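Long-range contacts in glycosyl hydrolases family 2, sugar binding domain protein (Bacteroides uniformis str. 3978 T3 ii, PDB 6D1P), which is a beta-glucuronidase of glycosyl hydrolase family 2 from a human gut bacterium, probably hydrolysing O-glycosyl bonds to release glucuronic acid: residues A[313-324]-A[564-572]; A[645-653]-A[661-669]. One frame throughout, in Å; residues are numbered along the deposited sequence.

Interaction 1: residues A[313-324]-A[564-572]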
ATOM      1  N   LYS A 313      19.588  11.790 -46.430  1.00 35.14           N
ATOM      2  CA  LYS A 313      20.224  10.526 -46.812  1.00 35.35           C
ATOM      3  C   LYS A 313      21.699  10.480 -46.424  1.00 38.21           C
ATOM      4  O   LYS A 313      22.470   9.677 -46.968  1.00 33.06           O
ATOM      5  CB  LYS A 313      20.071  10.258 -48.320  1.00 32.04           C
ATOM      6  CG  LYS A 313      18.657  10.141 -48.833  1.00 29.40           C
ATOM      7  CD  LYS A 313      17.983   8.875 -48.316  1.00 35.31           C
ATOM      8  CE  LYS A 313      16.557   8.735 -48.820  1.00 36.72           C
ATOM      9  NZ  LYS A 313      15.928   7.524 -48.228  1.00 42.51           N
ATOM     10  N   GLY A 314      22.123  11.330 -45.490  1.00 34.20           N
ATOM     11  CA  GLY A 314      23.518  11.381 -45.107  1.00 37.58           C
ATOM     12  C   GLY A 314      23.748  11.453 -43.627  1.00 35.87           C
ATOM     13  O   GLY A 314      22.829  11.268 -42.844  1.00 30.97           O
ATOM     14  N   PRO A 315      24.971  11.742 -43.204  1.00 38.01           N
ATOM     15  CA  PRO A 315      25.256  11.729 -41.769  1.00 27.92           C
ATOM     16  C   PRO A 315      25.020  13.075 -41.114  1.00 29.15           C
ATOM     17  O   PRO A 315      24.242  13.927 -41.597  1.00 28.11           O
ATOM     18  CB  PRO A 315      26.741  11.342 -41.723  1.00 32.81           C
ATOM     19  CG  PRO A 315      27.321  11.918 -42.975  1.00 32.79           C
ATOM     20  CD  PRO A 315      26.179  11.895 -44.030  1.00 32.93           C
ATOM     21  N   PHE A 316      25.675  13.283 -39.972  1.00 27.04           N
ATOM     22  CA  PHE A 316      25.429  14.436 -39.110  1.00 31.32           C
ATOM     23  C   PHE A 316      26.705  15.282 -39.000  1.00 30.17           C
ATOM     24  O   PHE A 316      27.819  14.763 -38.783  1.00 32.41           O
ATOM     25  CB  PHE A 316      24.997  13.965 -37.703  1.00 28.41           C
ATOM     26  CG  PHE A 316      25.005  15.041 -36.656  1.00 25.80           C
ATOM     27  CD1 PHE A 316      23.969  15.951 -36.574  1.00 27.45           C
ATOM     28  CD2 PHE A 316      26.076  15.160 -35.777  1.00 27.47           C
ATOM     29  CE1 PHE A 316      23.995  16.970 -35.630  1.00 29.43           C
ATOM     30  CE2 PHE A 316      26.109  16.174 -34.834  1.00 25.78           C
ATOM     31  CZ  PHE A 316      25.065  17.076 -34.758  1.00 29.30           C
ATOM     32  N   TYR A 317      26.554  16.595 -39.142  1.00 32.11           N
ATOM     33  CA  TYR A 317      27.692  17.510 -39.194  1.00 33.65           C
ATOM     34  C   TYR A 317      27.580  18.496 -38.043  1.00 30.75           C
ATOM     35  O   TYR A 317      26.569  19.192 -37.899  1.00 33.29           O
ATOM     36  CB  TYR A 317      27.745  18.261 -40.527  1.00 32.43           C
ATOM     37  CG  TYR A 317      27.945  17.374 -41.728  1.00 32.50           C
ATOM     38  CD1 TYR A 317      26.885  16.655 -42.263  1.00 32.24           C
ATOM     39  CD2 TYR A 317      29.197  17.250 -42.332  1.00 36.70           C
ATOM     40  CE1 TYR A 317      27.062  15.821 -43.364  1.00 36.94           C
ATOM     41  CE2 TYR A 317      29.384  16.419 -43.443  1.00 33.59           C
ATOM     42  CZ  TYR A 317      28.308  15.721 -43.960  1.00 37.07           C
ATOM     43  OH  TYR A 317      28.445  14.893 -45.054  1.00 33.58           O
ATOM     44  N   LEU A 318      28.609  18.536 -37.217  1.00 35.28           N
ATOM     45  CA  LEU A 318      28.716  19.492 -36.128  1.00 32.07           C
ATOM     46  C   LEU A 318      29.851  20.455 -36.440  1.00 32.82           C
ATOM     47  O   LEU A 318      30.968  20.021 -36.747  1.00 30.32           O
ATOM     48  CB  LEU A 318      28.978  18.782 -34.793  1.00 26.45           C
ATOM     49  CG  LEU A 318      29.113  19.782 -33.644  1.00 29.33           C
ATOM     50  CD1 LEU A 318      27.750  20.379 -33.362  1.00 25.68           C
ATOM     51  CD2 LEU A 318      29.732  19.141 -32.407  1.00 32.86           C
ATOM     52  N   ASN A 319      29.564  21.747 -36.370  1.00 28.73           N
ATOM     53  CA  ASN A 319      30.549  22.774 -36.692  1.00 36.21           C
ATOM     54  C   ASN A 319      31.350  22.413 -37.956  1.00 37.23           C
ATOM     55  O   ASN A 319      32.577  22.489 -37.993  1.00 38.17           O
ATOM     56  CB  ASN A 319      31.465  23.004 -35.491  1.00 33.87           C
ATOM     57  CG  ASN A 319      30.697  23.487 -34.271  1.00 36.59           C
ATOM     58  OD1 ASN A 319      29.689  24.184 -34.403  1.00 36.17           O
ATOM     59  ND2 ASN A 319      31.165  23.118 -33.079  1.00 32.02           N
ATOM     60  N   GLY A 320      30.638  21.978 -38.996  1.00 34.99           N
ATOM     61  CA  GLY A 320      31.240  21.746 -40.295  1.00 34.32           C
ATOM     62  C   GLY A 320      31.965  20.430 -40.488  1.00 38.38           C
ATOM     63  O   GLY A 320      32.403  20.140 -41.612  1.00 40.92           O
ATOM     64  N   GLU A 321      32.123  19.618 -39.450  1.00 39.81           N
ATOM     65  CA  GLU A 321      32.751  18.315 -39.601  1.00 35.50           C
ATOM     66  C   GLU A 321      31.748  17.198 -39.307  1.00 38.61           C
ATOM     67  O   GLU A 321      30.955  17.281 -38.357  1.00 33.84           O
ATOM     68  CB  GLU A 321      33.975  18.201 -38.688  1.00 39.01           C
ATOM     69  CG  GLU A 321      35.312  18.440 -39.363  1.00 52.24           C
ATOM     70  CD  GLU A 321      36.448  17.686 -38.660  1.00 66.78           C
ATOM     71  OE1 GLU A 321      36.288  17.335 -37.464  1.00 62.00           O
ATOM     72  OE2 GLU A 321      37.488  17.423 -39.306  1.00 60.09           O
ATOM     73  N   ARG A 322      31.777  16.157 -40.135  1.00 32.61           N
ATOM     74  CA  ARG A 322      30.957  14.989 -39.869  1.00 32.62           C
ATOM     75  C   ARG A 322      31.333  14.413 -38.510  1.00 39.44           C
ATOM     76  O   ARG A 322      32.519  14.277 -38.186  1.00 31.79           O
ATOM     77  CB  ARG A 322      31.154  13.941 -40.961  1.00 30.92           C
ATOM     78  CG  ARG A 322      30.267  12.717 -40.810  1.00 37.43           C
ATOM     79  CD  ARG A 322      30.923  11.617 -39.968  1.00 33.17           C
ATOM     80  NE  ARG A 322      30.017  10.494 -39.743  1.00 30.25           N
ATOM     81  CZ  ARG A 322      30.279   9.240 -40.085  1.00 30.36           C
ATOM     82  NH1 ARG A 322      31.433   8.950 -40.657  1.00 35.93           N
ATOM     83  NH2 ARG A 322      29.396   8.278 -39.848  1.00 25.62           N
ATOM     84  N   LEU A 323      30.318  14.080 -37.710  1.00 37.39           N
ATOM     85  CA  LEU A 323      30.528  13.583 -36.352  1.00 30.32           C
ATOM     86  C   LEU A 323      29.568  12.430 -36.114  1.00 28.77           C
ATOM     87  O   LEU A 323      28.347  12.612 -36.161  1.00 29.67           O
ATOM     88  CB  LEU A 323      30.320  14.694 -35.317  1.00 29.10           C
ATOM     89  CG  LEU A 323      30.390  14.303 -33.837  1.00 35.74           C
ATOM     90  CD1 LEU A 323      31.785  13.760 -33.469  1.00 31.79           C
ATOM     91  CD2 LEU A 323      30.006  15.485 -32.950  1.00 28.36           C
ATOM     92  N   LEU A 324      30.119  11.243 -35.909  1.00 24.51           N
ATOM     93  CA  LEU A 324      29.310  10.078 -35.608  1.00 29.87           C
ATOM     94  C   LEU A 324      28.822  10.182 -34.164  1.00 29.06           C
ATOM     95  O   LEU A 324      29.620  10.151 -33.229  1.00 26.18           O
ATOM     96  CB  LEU A 324      30.102   8.801 -35.845  1.00 32.04           C
ATOM     97  CG  LEU A 324      29.083   7.661 -35.944  1.00 35.41           C
ATOM     98  CD1 LEU A 324      29.485   6.682 -37.023  1.00 34.86           C
ATOM     99  CD2 LEU A 324      28.913   6.957 -34.604  1.00 31.26           C
ATOM    100  N   GLN A 564      30.142   0.442 -36.944  1.00 25.17           N
ATOM    101  CA  GLN A 564      29.905   1.870 -37.108  1.00 31.73           C
ATOM    102  C   GLN A 564      31.105   2.605 -37.691  1.00 33.55           C
ATOM    103  O   GLN A 564      30.934   3.701 -38.236  1.00 31.92           O
ATOM    104  CB  GLN A 564      29.477   2.488 -35.779  1.00 26.26           C
ATOM    105  CG  GLN A 564      28.139   1.902 -35.339  1.00 31.05           C
ATOM    106  CD  GLN A 564      27.475   2.614 -34.183  1.00 23.35           C
ATOM    107  OE1 GLN A 564      27.973   3.606 -33.663  1.00 25.33           O
ATOM    108  NE2 GLN A 564      26.327   2.102 -33.781  1.00 27.79           N
ATOM    109  N   GLU A 565      32.307   2.036 -37.595  1.00 34.34           N
ATOM    110  CA  GLU A 565      33.483   2.687 -38.156  1.00 34.96           C
ATOM    111  C   GLU A 565      33.494   2.645 -39.680  1.00 36.05           C
ATOM    112  O   GLU A 565      34.248   3.396 -40.300  1.00 43.52           O
ATOM    113  CB  GLU A 565      34.749   2.030 -37.617  1.00 34.08           C
ATOM    114  CG  GLU A 565      35.000   2.246 -36.139  1.00 36.57           C
ATOM    115  CD  GLU A 565      36.287   1.579 -35.659  1.00 42.22           C
ATOM    116  OE1 GLU A 565      37.090   1.107 -36.510  1.00 46.86           O
ATOM    117  OE2 GLU A 565      36.488   1.534 -34.426  1.00 41.96           O
ATOM    118  N   THR A 566      32.687   1.778 -40.289  1.00 38.14           N
ATOM    119  CA  THR A 566      32.637   1.595 -41.732  1.00 31.74           C
ATOM    120  C   THR A 566      31.317   2.087 -42.327  1.00 36.28           C
ATOM    121  O   THR A 566      30.896   1.610 -43.382  1.00 40.86           O
ATOM    122  CB  THR A 566      32.860   0.122 -42.091  1.00 33.37           C
ATOM    123  OG1 THR A 566      31.614  -0.595 -42.083  1.00 39.93           O
ATOM    124  CG2 THR A 566      33.788  -0.519 -41.092  1.00 39.09           C
ATOM    125  N   MET A 567      30.653   3.042 -41.674  1.00 32.98           N
ATOM    126  CA  MET A 567      29.359   3.559 -42.134  1.00 29.86           C
ATOM    127  C   MET A 567      29.419   5.073 -42.228  1.00 34.16           C
ATOM    128  O   MET A 567      29.013   5.782 -41.294  1.00 29.02           O
ATOM    129  CB  MET A 567      28.224   3.142 -41.212  1.00 29.44           C
ATOM    130  CG  MET A 567      28.047   1.655 -41.059  1.00 31.52           C
ATOM    131  SD  MET A 567      26.582   1.334 -40.066  1.00 45.87           S
ATOM    132  CE  MET A 567      26.775  -0.403 -39.749  1.00 33.60           C
ATOM    133  N   PRO A 568      29.901   5.602 -43.355  1.00 25.61           N
ATOM    134  CA  PRO A 568      30.019   7.057 -43.499  1.00 27.16           C
ATOM    135  C   PRO A 568      28.687   7.788 -43.583  1.00 29.11           C
ATOM    136  O   PRO A 568      28.655   8.988 -43.287  1.00 32.05           O
ATOM    137  CB  PRO A 568      30.822   7.215 -44.805  1.00 29.09           C
ATOM    138  CG  PRO A 568      30.569   5.962 -45.565  1.00 24.62           C
ATOM    139  CD  PRO A 568      30.418   4.876 -44.525  1.00 32.33           C
ATOM    140  N   ARG A 569      27.594   7.146 -43.992  1.00 29.70           N
ATOM    141  CA  ARG A 569      26.329   7.886 -44.016  1.00 34.50           C
ATOM    142  C   ARG A 569      25.643   7.996 -42.661  1.00 32.84           C
ATOM    143  O   ARG A 569      24.700   8.789 -42.545  1.00 33.50           O
ATOM    144  CB  ARG A 569      25.319   7.247 -44.960  1.00 39.52           C
ATOM    145  CG  ARG A 569      25.713   7.230 -46.405  1.00 41.55           C
ATOM    146  CD  ARG A 569      25.336   5.874 -46.934  1.00 42.06           C
ATOM    147  NE  ARG A 569      23.968   5.803 -47.429  1.00 39.59           N
ATOM    148  CZ  ARG A 569      23.204   4.721 -47.342  1.00 38.62           C
ATOM    149  NH1 ARG A 569      23.659   3.631 -46.734  1.00 40.58           N
ATOM    150  NH2 ARG A 569      21.984   4.734 -47.846  1.00 33.58           N
ATOM    151  N   LEU A 570      26.070   7.226 -41.654  1.00 29.72           N
ATOM    152  CA  LEU A 570      25.334   7.106 -40.392  1.00 27.56           C
ATOM    153  C   LEU A 570      25.481   8.376 -39.563  1.00 23.96           C
ATOM    154  O   LEU A 570      26.584   8.732 -39.159  1.00 29.01           O
ATOM    155  CB  LEU A 570      25.829   5.891 -39.598  1.00 25.14           C
ATOM    156  CG  LEU A 570      25.160   5.541 -38.250  1.00 30.55           C
ATOM    157  CD1 LEU A 570      23.670   5.283 -38.437  1.00 22.27           C
ATOM    158  CD2 LEU A 570      25.829   4.332 -37.611  1.00 20.61           C
ATOM    159  N   THR A 571      24.376   9.068 -39.307  1.00 26.15           N
ATOM    160  CA  THR A 571      24.435  10.138 -38.321  1.00 27.45           C
ATOM    161  C   THR A 571      24.967   9.613 -36.985  1.00 30.08           C
ATOM    162  O   THR A 571      25.885  10.196 -36.395  1.00 27.24           O
ATOM    163  CB  THR A 571      23.056  10.777 -38.150  1.00 30.37           C
ATOM    164  OG1 THR A 571      22.101   9.781 -37.770  1.00 25.94           O
ATOM    165  CG2 THR A 571      22.618  11.415 -39.453  1.00 29.40           C
ATOM    166  N   GLY A 572      24.432   8.490 -36.517  1.00 29.56           N
ATOM    167  CA  GLY A 572      24.872   7.920 -35.259  1.00 29.10           C
ATOM    168  C   GLY A 572      23.784   7.071 -34.626  1.00 30.00           C
ATOM    169  O   GLY A 572      22.762   6.762 -35.246  1.00 24.78           O
TER
HETATM  170  O   HOH W   1      27.548  11.517 -38.624  1.00 26.56           O
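Pro-315 and Thr-571 bring the two backbones within 3.9 Å, CA to CA, where the start of the hairpin 316-322, closed by a type I' turn at Leu-318 to Glu-321, meets two consecutive type I turns, 564-567 and 567-570. The Arg-322 chain bends at chi2 (-90°) and delivers NH2 to two carbonyls, Leu-570 O at 2.9 Å, in the carbonyl plane on a lone pair, and Met-567 O at 2.9 Å, the donor tilted 18° from the Met-567 carbonyl plane. Pro-568 O lies over one face of the guanidinium, 3.5 Å above it. A water accepts from Arg-322 NE and Phe-316 N and donates to Leu-570 O, linking the segments. In the TIM-barrel domain this hairpin leads into strand 321-329, which pairs in parallel with strand 572-574, and the contact runs up to the start of that pairing, where Leu-324 lies beside Gly-572. The Pro-315 ring packs on backbone oxygens, CG 3.2 Å from Pro-568 O. Thr-571 lays CG2 against Pro-315 C at 3.4 Å, while its OG1 bonds to Phe-508 O. The Leu-324 and Gln-564 side chains cross at about a right angle, Leu-324 CD2 3.6 Å from Gln-564 OE1; Gln-564 NE2 bonds to Ser-573.

Interaction 2: residues A[645-653]-A[661-669]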
ATOM      1  N   VAL A 645      40.290  -8.854 -24.359  1.00 31.80           N
ATOM      2  CA  VAL A 645      40.692  -7.654 -23.645  1.00 29.88           C
ATOM      3  C   VAL A 645      40.100  -6.456 -24.355  1.00 31.23           C
ATOM      4  O   VAL A 645      40.131  -6.377 -25.590  1.00 36.12           O
ATOM      5  CB  VAL A 645      42.223  -7.526 -23.550  1.00 33.15           C
ATOM      6  CG1 VAL A 645      42.577  -6.230 -22.873  1.00 37.66           C
ATOM      7  CG2 VAL A 645      42.803  -8.698 -22.773  1.00 28.17           C
ATOM      8  N   TYR A 646      39.563  -5.524 -23.591  1.00 26.31           N
ATOM      9  CA  TYR A 646      38.968  -4.333 -24.176  1.00 30.26           C
ATOM     10  C   TYR A 646      39.849  -3.154 -23.783  1.00 32.29           C
ATOM     11  O   TYR A 646      39.846  -2.705 -22.633  1.00 29.88           O
ATOM     12  CB  TYR A 646      37.489  -4.195 -23.776  1.00 25.18           C
ATOM     13  CG  TYR A 646      36.685  -5.206 -24.571  1.00 26.82           C
ATOM     14  CD1 TYR A 646      36.182  -4.885 -25.843  1.00 24.67           C
ATOM     15  CD2 TYR A 646      36.520  -6.514 -24.109  1.00 22.31           C
ATOM     16  CE1 TYR A 646      35.493  -5.826 -26.604  1.00 20.54           C
ATOM     17  CE2 TYR A 646      35.842  -7.459 -24.865  1.00 24.34           C
ATOM     18  CZ  TYR A 646      35.339  -7.106 -26.119  1.00 24.87           C
ATOM     19  OH  TYR A 646      34.673  -8.041 -26.866  1.00 22.97           O
ATOM     20  N   SER A 647      40.628  -2.680 -24.753  1.00 30.67           N
ATOM     21  CA  SER A 647      41.529  -1.562 -24.552  1.00 28.71           C
ATOM     22  C   SER A 647      41.506  -0.677 -25.790  1.00 31.49           C
ATOM     23  O   SER A 647      41.294  -1.158 -26.905  1.00 30.50           O
ATOM     24  CB  SER A 647      42.955  -2.070 -24.260  1.00 32.19           C
ATOM     25  OG  SER A 647      43.907  -1.025 -24.374  1.00 32.04           O
ATOM     26  N   ASN A 648      41.698   0.628 -25.577  1.00 30.43           N
ATOM     27  CA  ASN A 648      42.008   1.566 -26.644  1.00 28.96           C
ATOM     28  C   ASN A 648      43.511   1.813 -26.787  1.00 33.40           C
ATOM     29  O   ASN A 648      43.907   2.770 -27.463  1.00 26.56           O
ATOM     30  CB  ASN A 648      41.290   2.898 -26.413  1.00 27.70           C
ATOM     31  CG  ASN A 648      41.539   3.452 -25.029  1.00 29.50           C
ATOM     32  OD1 ASN A 648      42.239   2.834 -24.209  1.00 28.52           O
ATOM     33  ND2 ASN A 648      40.974   4.620 -24.755  1.00 30.08           N
ATOM     34  N   CYS A 649      44.348   1.003 -26.130  1.00 32.74           N
ATOM     35  CA  CYS A 649      45.792   1.122 -26.298  1.00 38.20           C
ATOM     36  C   CYS A 649      46.209   0.474 -27.619  1.00 37.21           C
ATOM     37  O   CYS A 649      45.678  -0.583 -27.980  1.00 35.84           O
ATOM     38  CB  CYS A 649      46.539   0.458 -25.131  1.00 33.15           C
ATOM     39  SG  CYS A 649      46.536   1.387 -23.550  1.00 36.45           S
ATOM     40  N   PRO A 650      47.158   1.074 -28.356  1.00 33.28           N
ATOM     41  CA  PRO A 650      47.559   0.482 -29.653  1.00 32.53           C
ATOM     42  C   PRO A 650      48.084  -0.938 -29.543  1.00 37.46           C
ATOM     43  O   PRO A 650      47.812  -1.760 -30.429  1.00 35.24           O
ATOM     44  CB  PRO A 650      48.641   1.443 -30.163  1.00 32.49           C
ATOM     45  CG  PRO A 650      48.326   2.745 -29.503  1.00 39.37           C
ATOM     46  CD  PRO A 650      47.751   2.405 -28.140  1.00 35.47           C
ATOM     47  N   GLU A 651      48.810  -1.257 -28.470  1.00 36.57           N
ATOM     48  CA  GLU A 651      49.383  -2.579 -28.263  1.00 39.59           C
ATOM     49  C   GLU A 651      49.112  -3.031 -26.842  1.00 35.53           C
ATOM     50  O   GLU A 651      49.182  -2.240 -25.897  1.00 32.51           O
ATOM     51  CB  GLU A 651      50.896  -2.607 -28.489  1.00 41.56           C
ATOM     52  CG  GLU A 651      51.328  -3.149 -29.834  1.00 48.45           C
ATOM     53  CD  GLU A 651      52.848  -3.257 -29.940  1.00 53.51           C
ATOM     54  OE1 GLU A 651      53.353  -4.369 -30.225  1.00 43.68           O
ATOM     55  OE2 GLU A 651      53.528  -2.224 -29.717  1.00 52.00           O
ATOM     56  N   VAL A 652      48.838  -4.317 -26.702  1.00 31.93           N
ATOM     57  CA  VAL A 652      48.498  -4.916 -25.424  1.00 34.27           C
ATOM     58  C   VAL A 652      49.202  -6.250 -25.357  1.00 34.53           C
ATOM     59  O   VAL A 652      49.133  -7.038 -26.307  1.00 35.75           O
ATOM     60  CB  VAL A 652      46.976  -5.112 -25.253  1.00 33.16           C
ATOM     61  CG1 VAL A 652      46.688  -5.971 -24.033  1.00 30.82           C
ATOM     62  CG2 VAL A 652      46.284  -3.764 -25.164  1.00 30.15           C
ATOM     63  N   GLU A 653      49.873  -6.510 -24.246  1.00 35.39           N
ATOM     64  CA  GLU A 653      50.486  -7.804 -24.009  1.00 36.31           C
ATOM     65  C   GLU A 653      49.757  -8.520 -22.878  1.00 36.51           C
ATOM     66  O   GLU A 653      49.473  -7.922 -21.830  1.00 32.15           O
ATOM     67  CB  GLU A 653      51.975  -7.662 -23.692  1.00 35.99           C
ATOM     68  CG  GLU A 653      52.641  -9.006 -23.449  1.00 39.78           C
ATOM     69  CD  GLU A 653      54.161  -8.961 -23.550  1.00 43.14           C
ATOM     70  OE1 GLU A 653      54.730 -10.061 -23.734  1.00 36.48           O
ATOM     71  OE2 GLU A 653      54.758  -7.851 -23.453  1.00 33.64           O
ATOM     72  N   GLN A 661      52.063 -14.186 -23.426  1.00 44.33           N
ATOM     73  CA  GLN A 661      51.316 -14.842 -24.491  1.00 41.94           C
ATOM     74  C   GLN A 661      51.377 -14.077 -25.809  1.00 44.15           C
ATOM     75  O   GLN A 661      50.743 -14.499 -26.788  1.00 39.90           O
ATOM     76  CB  GLN A 661      49.858 -15.038 -24.062  1.00 37.84           C
ATOM     77  CG  GLN A 661      49.710 -15.844 -22.782  1.00 38.80           C
ATOM     78  CD  GLN A 661      50.249 -17.264 -22.898  1.00 41.79           C
ATOM     79  OE1 GLN A 661      51.213 -17.641 -22.213  1.00 43.53           O
ATOM     80  NE2 GLN A 661      49.611 -18.071 -23.742  1.00 38.97           N
ATOM     81  N   GLY A 662      52.119 -12.969 -25.860  1.00 40.34           N
ATOM     82  CA  GLY A 662      52.295 -12.220 -27.088  1.00 38.69           C
ATOM     83  C   GLY A 662      51.800 -10.789 -27.009  1.00 39.50           C
ATOM     84  O   GLY A 662      50.779 -10.492 -26.378  1.00 43.05           O
ATOM     85  N   ARG A 663      52.540  -9.891 -27.634  1.00 34.93           N
ATOM     86  CA  ARG A 663      52.088  -8.526 -27.853  1.00 37.82           C
ATOM     87  C   ARG A 663      51.229  -8.496 -29.115  1.00 39.17           C
ATOM     88  O   ARG A 663      51.585  -9.101 -30.132  1.00 38.81           O
ATOM     89  CB  ARG A 663      53.302  -7.606 -27.986  1.00 43.38           C
ATOM     90  CG  ARG A 663      53.115  -6.181 -27.540  1.00 46.19           C
ATOM     91  CD  ARG A 663      54.435  -5.655 -26.993  1.00 46.54           C
ATOM     92  NE  ARG A 663      54.487  -4.195 -26.959  1.00 53.49           N
ATOM     93  CZ  ARG A 663      55.424  -3.499 -26.317  1.00 56.24           C
ATOM     94  NH1 ARG A 663      56.380  -4.134 -25.642  1.00 54.02           N
ATOM     95  NH2 ARG A 663      55.401  -2.169 -26.342  1.00 56.02           N
ATOM     96  N   LYS A 664      50.065  -7.851 -29.038  1.00 39.45           N
ATOM     97  CA  LYS A 664      49.154  -7.791 -30.172  1.00 33.92           C
ATOM     98  C   LYS A 664      48.718  -6.358 -30.408  1.00 30.36           C
ATOM     99  O   LYS A 664      48.704  -5.528 -29.496  1.00 34.37           O
ATOM    100  CB  LYS A 664      47.937  -8.695 -29.998  1.00 27.87           C
ATOM    101  CG  LYS A 664      48.283 -10.163 -30.037  1.00 30.62           C
ATOM    102  CD  LYS A 664      47.049 -11.044 -30.103  1.00 33.78           C
ATOM    103  CE  LYS A 664      47.432 -12.511 -30.104  1.00 34.07           C
ATOM    104  NZ  LYS A 664      46.255 -13.424 -30.197  1.00 34.95           N
ATOM    105  N   LYS A 665      48.424  -6.067 -31.664  1.00 36.05           N
ATOM    106  CA  LYS A 665      48.076  -4.724 -32.086  1.00 39.38           C
ATOM    107  C   LYS A 665      46.560  -4.605 -32.141  1.00 39.37           C
ATOM    108  O   LYS A 665      45.859  -5.558 -32.507  1.00 30.07           O
ATOM    109  CB  LYS A 665      48.705  -4.399 -33.446  1.00 37.70           C
ATOM    110  CG  LYS A 665      48.445  -2.964 -33.914  1.00 48.75           C
ATOM    111  CD  LYS A 665      49.072  -2.656 -35.303  1.00 59.33           C
ATOM    112  CE  LYS A 665      48.014  -2.364 -36.381  1.00 52.85           C
ATOM    113  NZ  LYS A 665      47.432  -3.598 -37.003  1.00 52.16           N
ATOM    114  N   ARG A 666      46.064  -3.438 -31.746  1.00 39.29           N
ATOM    115  CA  ARG A 666      44.630  -3.208 -31.714  1.00 41.01           C
ATOM    116  C   ARG A 666      44.111  -2.921 -33.123  1.00 40.08           C
ATOM    117  O   ARG A 666      44.649  -2.068 -33.841  1.00 37.19           O
ATOM    118  CB  ARG A 666      44.280  -2.055 -30.765  1.00 35.44           C
ATOM    119  CG  ARG A 666      42.777  -1.974 -30.468  1.00 31.35           C
ATOM    120  CD  ARG A 666      42.350  -0.646 -29.834  1.00 32.38           C
ATOM    121  NE  ARG A 666      40.899  -0.607 -29.633  1.00 37.99           N
ATOM    122  CZ  ARG A 666      40.013  -0.262 -30.569  1.00 36.92           C
ATOM    123  NH1 ARG A 666      40.419   0.092 -31.787  1.00 36.12           N
ATOM    124  NH2 ARG A 666      38.722  -0.277 -30.290  1.00 30.50           N
ATOM    125  N   ASN A 667      43.049  -3.634 -33.506  1.00 39.62           N
ATOM    126  CA  ASN A 667      42.429  -3.461 -34.814  1.00 38.34           C
ATOM    127  C   ASN A 667      40.923  -3.677 -34.652  1.00 36.36           C
ATOM    128  O   ASN A 667      40.469  -4.823 -34.573  1.00 33.40           O
ATOM    129  CB  ASN A 667      43.042  -4.427 -35.819  1.00 39.68           C
ATOM    130  CG  ASN A 667      42.363  -4.375 -37.166  1.00 38.44           C
ATOM    131  OD1 ASN A 667      41.571  -3.468 -37.440  1.00 33.91           O
ATOM    132  ND2 ASN A 667      42.659  -5.359 -38.017  1.00 37.75           N
ATOM    133  N   SER A 668      40.163  -2.568 -34.656  1.00 37.10           N
ATOM    134  CA  SER A 668      38.710  -2.608 -34.471  1.00 32.19           C
ATOM    135  C   SER A 668      38.043  -3.673 -35.331  1.00 34.92           C
ATOM    136  O   SER A 668      37.144  -4.384 -34.859  1.00 27.99           O
ATOM    137  CB  SER A 668      38.102  -1.241 -34.782  1.00 34.42           C
ATOM    138  OG  SER A 668      38.345  -0.276 -33.766  1.00 32.43           O
ATOM    139  N   GLN A 669      38.463  -3.795 -36.602  1.00 31.71           N
ATOM    140  CA  GLN A 669      37.822  -4.705 -37.551  1.00 30.34           C
ATOM    141  C   GLN A 669      38.129  -6.174 -37.296  1.00 30.17           C
ATOM    142  O   GLN A 669      37.486  -7.035 -37.905  1.00 33.65           O
ATOM    143  CB  GLN A 669      38.232  -4.351 -38.983  1.00 31.47           C
ATOM    144  CG  GLN A 669      37.736  -2.997 -39.437  1.00 30.17           C
ATOM    145  CD  GLN A 669      36.252  -2.804 -39.128  1.00 35.29           C
ATOM    146  OE1 GLN A 669      35.416  -3.648 -39.478  1.00 30.50           O
ATOM    147  NE2 GLN A 669      35.923  -1.697 -38.453  1.00 28.56           N
TER
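Val-652 and Lys-664 form the hydrogen-bonded pair at the centre of this antiparallel contact, each N giving a 3.0 Å bond to the other's O. Glu-651 with Lys-665 and Glu-653 with Arg-663 are the flanking non-hydrogen-bonded pairs. Where strand 661-665 ends, Arg-666 N continues the pairing to Pro-650 O. The tight part lies here: the Arg-666 side chain runs extended from CG to NE, with Arg-666 CB 3.4 Å from Cys-649 O, and brings NE to Ser-647 O at 2.8 Å. That oxygen lies in the guanidinium plane, but the N-H...O angle of 137° shows a bent bond. Arg-666 NH1 donates to Ser-668 OG, and Tyr-616 adds a cation-pi contact, so several partners limit the group's rotation. Ser-647 OG accepts from Cys-649 N in an ST turn and also bonds to Met-622 O. Val-652 is buried against Leu-623, Leu-676 and Trp-678. The face bearing Glu-651, Glu-653 and Arg-663 is looser and more exposed. Glu-651 crosses Arg-663 at about a right angle, with carboxylate and guanidinium planes 40° apart, and the salt bridge from Glu-651 OE1 to Arg-663 NE is a long 3.5 Å; Arg-663 also has a cation-pi partner in Tyr-694. Strands 651-656 and 659-665 make a beta hairpin at the edge of a five-stranded sheet in the DUF4982 region, consistent with an E-set, immunoglobulin-like beta-sandwich domain.

Overall arrangement
Both interactions are partly buried and set an arginine side chain on backbone carbonyl oxygen, two carbonyls in interaction 1 and one in interaction 2, but they join different elements. Interaction 1 ties a hairpin at the start of the TIM-barrel domain to the loop leading into one of its last strands, bridging 240 residues with side-chain, water and van der Waals contacts. Interaction 2 is local, eight residues apart, and rests mainly on regular strand pairing, with charged side chains on its more exposed face. Their centres lie 26 Å apart, yet 564-572 and 661-669 touch: Glu-565 OE2 probably bonds to Ser-668 OG, and Gln-669 packs on Thr-566, joining the barrel domain to the DUF4982 region.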